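Local coordinates for putative yopH targeting protein (PDB 4GF3) that probably acts as a type III secretion chaperone of the CesT family, binding the effector phosphatase YopH and targeting it for export, at residues 49-54 with 88-93. Residues are numbered along the deposited sequence; the frame is centred on the assembly and turned at random.
Sequences VAFMRA and HWLLWS
The guanidinium of Arg53 lies flat on the imidazole of His88, centres 3.6 Å apart and planes within 6°, with NH2 set over the middle of the ring. CG of Arg53 stands anti to the backbone N (chi1 -176°), and the extended chain beyond it carries the flat head across to strand 88-93. The imidazole is also held at its edge: ND1 donates to Ala54 O at 2.8 Å, with the oxygen 21° out of the ring plane. One histidine thus packs against one residue and bonds the next, and Asp84 joins both residues of the stack, in a salt bridge with Arg53 NE through OD2 and accepting a bond from His88 N through OD1.

Beyond this end the strands run antiparallel, joined by five backbone bonds such as Ala54 N to Trp89 O. On the face of Arg53, CB of Phe51 and CB of Trp92 press together at 3.6 Å while their rings diverge, and Leu90 CD2 lies obliquely against Phe51, 4.1 Å from its CB. On the other face Met52 and Leu91 lie side by side, CG against CB, and Leu91 CD1 fills the hollow over the small Ala54 CB at 4.1 Å.

This is regular antiparallel pairing within the sheet of a CesT-family chaperone fold. The segments belong to 47-56 and 88-96, neighbouring inner strands flanked by 36-42 and 80-83. Helix 102-118 covers the face of Met52, Ala54, Leu91 and Ser93, Ala116 touching Met52 and Ala54, while on the Phe51 side His39 of strand 36-42 meets the phenylalanine ring.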
ATOM      1  N   VAL A  49       4.466   4.746  -4.149  1.00 16.16           N
ATOM      2  CA  VAL A  49       4.381   3.941  -2.927  1.00 16.02           C
ATOM      3  C   VAL A  49       2.990   3.483  -2.661  1.00 16.72           C
ATOM      4  O   VAL A  49       2.000   4.135  -3.047  1.00 17.52           O
ATOM      5  CB  VAL A  49       4.843   4.679  -1.669  1.00 16.84           C
ATOM      6  CG1 VAL A  49       6.347   4.951  -1.722  1.00 18.34           C
ATOM      7  CG2 VAL A  49       4.032   5.984  -1.502  1.00 16.48           C
ATOM      8  N   ALA A  50       2.923   2.335  -1.987  1.00 16.96           N
ATOM      9  CA  ALA A  50       1.724   1.788  -1.426  1.00 17.09           C
ATOM     10  C   ALA A  50       2.009   1.566   0.049  1.00 17.20           C
ATOM     11  O   ALA A  50       3.091   1.067   0.452  1.00 16.26           O
ATOM     12  CB  ALA A  50       1.366   0.488  -2.099  1.00 17.24           C
ATOM     13  N   PHE A  51       1.117   2.040   0.882  1.00 17.13           N
ATOM     14  CA  PHE A  51       1.398   2.017   2.342  1.00 17.13           C
ATOM     15  C   PHE A  51       0.149   2.020   3.189  1.00 17.11           C
ATOM     16  O   PHE A  51      -0.928   2.486   2.740  1.00 16.87           O
ATOM     17  CB  PHE A  51       2.361   3.167   2.761  1.00 17.56           C
ATOM     18  CG  PHE A  51       1.772   4.533   2.685  1.00 16.78           C
ATOM     19  CD1 PHE A  51       1.165   5.121   3.818  1.00 18.47           C
ATOM     20  CD2 PHE A  51       1.802   5.246   1.503  1.00 16.26           C
ATOM     21  CE1 PHE A  51       0.624   6.374   3.751  1.00 18.47           C
ATOM     22  CE2 PHE A  51       1.302   6.531   1.456  1.00 18.01           C
ATOM     23  CZ  PHE A  51       0.717   7.095   2.579  1.00 17.88           C
ATOM     24  N   MET A  52       0.295   1.532   4.420  1.00 17.17           N
ATOM     25  CA  MET A  52      -0.810   1.462   5.376  1.00 18.60           C
ATOM     26  C   MET A  52      -0.298   1.632   6.814  1.00 19.53           C
ATOM     27  O   MET A  52       0.850   1.222   7.162  1.00 21.02           O
ATOM     28  CB  MET A  52      -1.598   0.162   5.210  1.00 20.80           C
ATOM     29  CG  MET A  52      -0.902  -1.112   5.575  1.00 23.01           C
ATOM     30  SD  MET A  52      -2.056  -2.478   5.536  1.00 27.01           S
ATOM     31  CE  MET A  52      -3.004  -2.260   7.038  1.00 28.53           C
ATOM     32  N   ARG A  53      -1.140   2.225   7.646  1.00 20.77           N
ATOM     33  CA  ARG A  53      -0.919   2.219   9.084  1.00 22.54           C
ATOM     34  C   ARG A  53      -1.547   0.946   9.632  1.00 22.20           C
ATOM     35  O   ARG A  53      -2.727   0.636   9.397  1.00 22.61           O
ATOM     36  CB  ARG A  53      -1.496   3.465   9.767  1.00 24.52           C
ATOM     37  CG  ARG A  53      -1.219   3.603  11.294  1.00 28.23           C
ATOM     38  CD  ARG A  53      -1.451   5.054  11.739  1.00 32.23           C
ATOM     39  NE  ARG A  53      -1.284   5.337  13.185  1.00 36.69           N
ATOM     40  CZ  ARG A  53      -2.258   5.251  14.090  1.00 41.60           C
ATOM     41  NH1 ARG A  53      -3.466   4.823  13.730  1.00 42.25           N
ATOM     42  NH2 ARG A  53      -2.029   5.555  15.379  1.00 46.73           N
ATOM     43  N   ALA A  54      -0.751   0.204  10.377  1.00 22.36           N
ATOM     44  CA  ALA A  54      -1.234  -0.955  11.073  1.00 23.91           C
ATOM     45  C   ALA A  54      -1.305  -0.683  12.608  1.00 26.03           C
ATOM     46  O   ALA A  54      -1.368   0.499  13.055  1.00 27.27           O
ATOM     47  CB  ALA A  54      -0.347  -2.139  10.713  1.00 23.11           C
ATOM     48  N   HIS A  88       2.915   2.918  16.229  1.00 26.41           N
ATOM     49  CA  HIS A  88       2.223   2.111  15.209  1.00 26.19           C
ATOM     50  C   HIS A  88       3.125   1.807  14.060  1.00 23.36           C
ATOM     51  O   HIS A  88       3.889   2.656  13.550  1.00 22.44           O
ATOM     52  CB  HIS A  88       0.953   2.741  14.660  1.00 25.91           C
ATOM     53  CG  HIS A  88      -0.186   2.707  15.622  1.00 30.12           C
ATOM     54  ND1 HIS A  88      -1.441   2.239  15.293  1.00 30.85           N
ATOM     55  CD2 HIS A  88      -0.243   3.076  16.915  1.00 33.31           C
ATOM     56  CE1 HIS A  88      -2.235   2.360  16.340  1.00 33.80           C
ATOM     57  NE2 HIS A  88      -1.523   2.841  17.350  1.00 34.53           N
ATOM     58  N   TRP A  89       2.970   0.585  13.596  1.00 22.91           N
ATOM     59  CA  TRP A  89       3.641   0.145  12.406  1.00 21.39           C
ATOM     60  C   TRP A  89       3.082   0.864  11.190  1.00 20.76           C
ATOM     61  O   TRP A  89       1.863   1.023  11.038  1.00 21.08           O
ATOM     62  CB  TRP A  89       3.488  -1.351  12.228  1.00 21.86           C
ATOM     63  CG  TRP A  89       4.273  -2.120  13.243  1.00 24.14           C
ATOM     64  CD1 TRP A  89       3.802  -2.918  14.274  1.00 26.84           C
ATOM     65  CD2 TRP A  89       5.693  -2.215  13.282  1.00 24.69           C
ATOM     66  NE1 TRP A  89       4.852  -3.493  14.936  1.00 28.14           N
ATOM     67  CE2 TRP A  89       6.023  -3.084  14.344  1.00 28.11           C
ATOM     68  CE3 TRP A  89       6.702  -1.675  12.505  1.00 24.37           C
ATOM     69  CZ2 TRP A  89       7.355  -3.389  14.675  1.00 29.54           C
ATOM     70  CZ3 TRP A  89       8.037  -1.969  12.849  1.00 27.59           C
ATOM     71  CH2 TRP A  89       8.329  -2.838  13.901  1.00 28.21           C
ATOM     72  N   LEU A  90       3.998   1.283  10.345  1.00 20.10           N
ATOM     73  CA  LEU A  90       3.666   1.853   9.049  1.00 20.05           C
ATOM     74  C   LEU A  90       4.348   0.955   8.017  1.00 17.95           C
ATOM     75  O   LEU A  90       5.587   0.931   7.917  1.00 17.11           O
ATOM     76  CB  LEU A  90       4.202   3.274   8.952  1.00 22.37           C
ATOM     77  CG  LEU A  90       3.604   4.180   7.846  1.00 27.43           C
ATOM     78  CD1 LEU A  90       3.988   5.618   8.133  1.00 31.22           C
ATOM     79  CD2 LEU A  90       4.025   3.783   6.438  1.00 25.77           C
ATOM     80  N   LEU A  91       3.526   0.255   7.235  1.00 18.82           N
ATOM     81  CA  LEU A  91       3.963  -0.802   6.320  1.00 17.63           C
ATOM     82  C   LEU A  91       3.932  -0.227   4.916  1.00 17.22           C
ATOM     83  O   LEU A  91       2.969   0.504   4.530  1.00 16.55           O
ATOM     84  CB  LEU A  91       3.045  -1.996   6.436  1.00 19.36           C
ATOM     85  CG  LEU A  91       2.784  -2.569   7.829  1.00 22.09           C
ATOM     86  CD1 LEU A  91       1.849  -3.757   7.702  1.00 23.82           C
ATOM     87  CD2 LEU A  91       4.099  -2.894   8.491  1.00 21.13           C
ATOM     88  N   TRP A  92       4.976  -0.475   4.125  1.00 16.63           N
ATOM     89  CA  TRP A  92       5.091   0.250   2.906  1.00 16.38           C
ATOM     90  C   TRP A  92       5.929  -0.509   1.859  1.00 16.96           C
ATOM     91  O   TRP A  92       6.752  -1.411   2.146  1.00 17.74           O
ATOM     92  CB  TRP A  92       5.652   1.678   3.096  1.00 16.32           C
ATOM     93  CG  TRP A  92       7.068   1.718   3.645  1.00 16.48           C
ATOM     94  CD1 TRP A  92       7.422   1.833   4.968  1.00 18.80           C
ATOM     95  CD2 TRP A  92       8.310   1.759   2.899  1.00 15.30           C
ATOM     96  NE1 TRP A  92       8.775   1.987   5.088  1.00 17.83           N
ATOM     97  CE2 TRP A  92       9.359   1.845   3.854  1.00 16.50           C
ATOM     98  CE3 TRP A  92       8.645   1.643   1.517  1.00 15.58           C
ATOM     99  CZ2 TRP A  92      10.708   1.886   3.475  1.00 16.19           C
ATOM    100  CZ3 TRP A  92       9.971   1.643   1.151  1.00 15.04           C
ATOM    101  CH2 TRP A  92      10.985   1.790   2.127  1.00 16.73           C
ATOM    102  N   SER A  93       5.623  -0.208   0.621  1.00 17.30           N
ATOM    103  CA  SER A  93       6.443  -0.721  -0.497  1.00 16.10           C
ATOM    104  C   SER A  93       6.624   0.408  -1.507  1.00 17.53           C
ATOM    105  O   SER A  93       5.709   1.242  -1.741  1.00 17.99           O
ATOM    106  CB  SER A  93       5.831  -1.954  -1.207  1.00 16.58           C
ATOM    107  OG  SER A  93       6.772  -2.510  -2.119  1.00 17.70           O
TER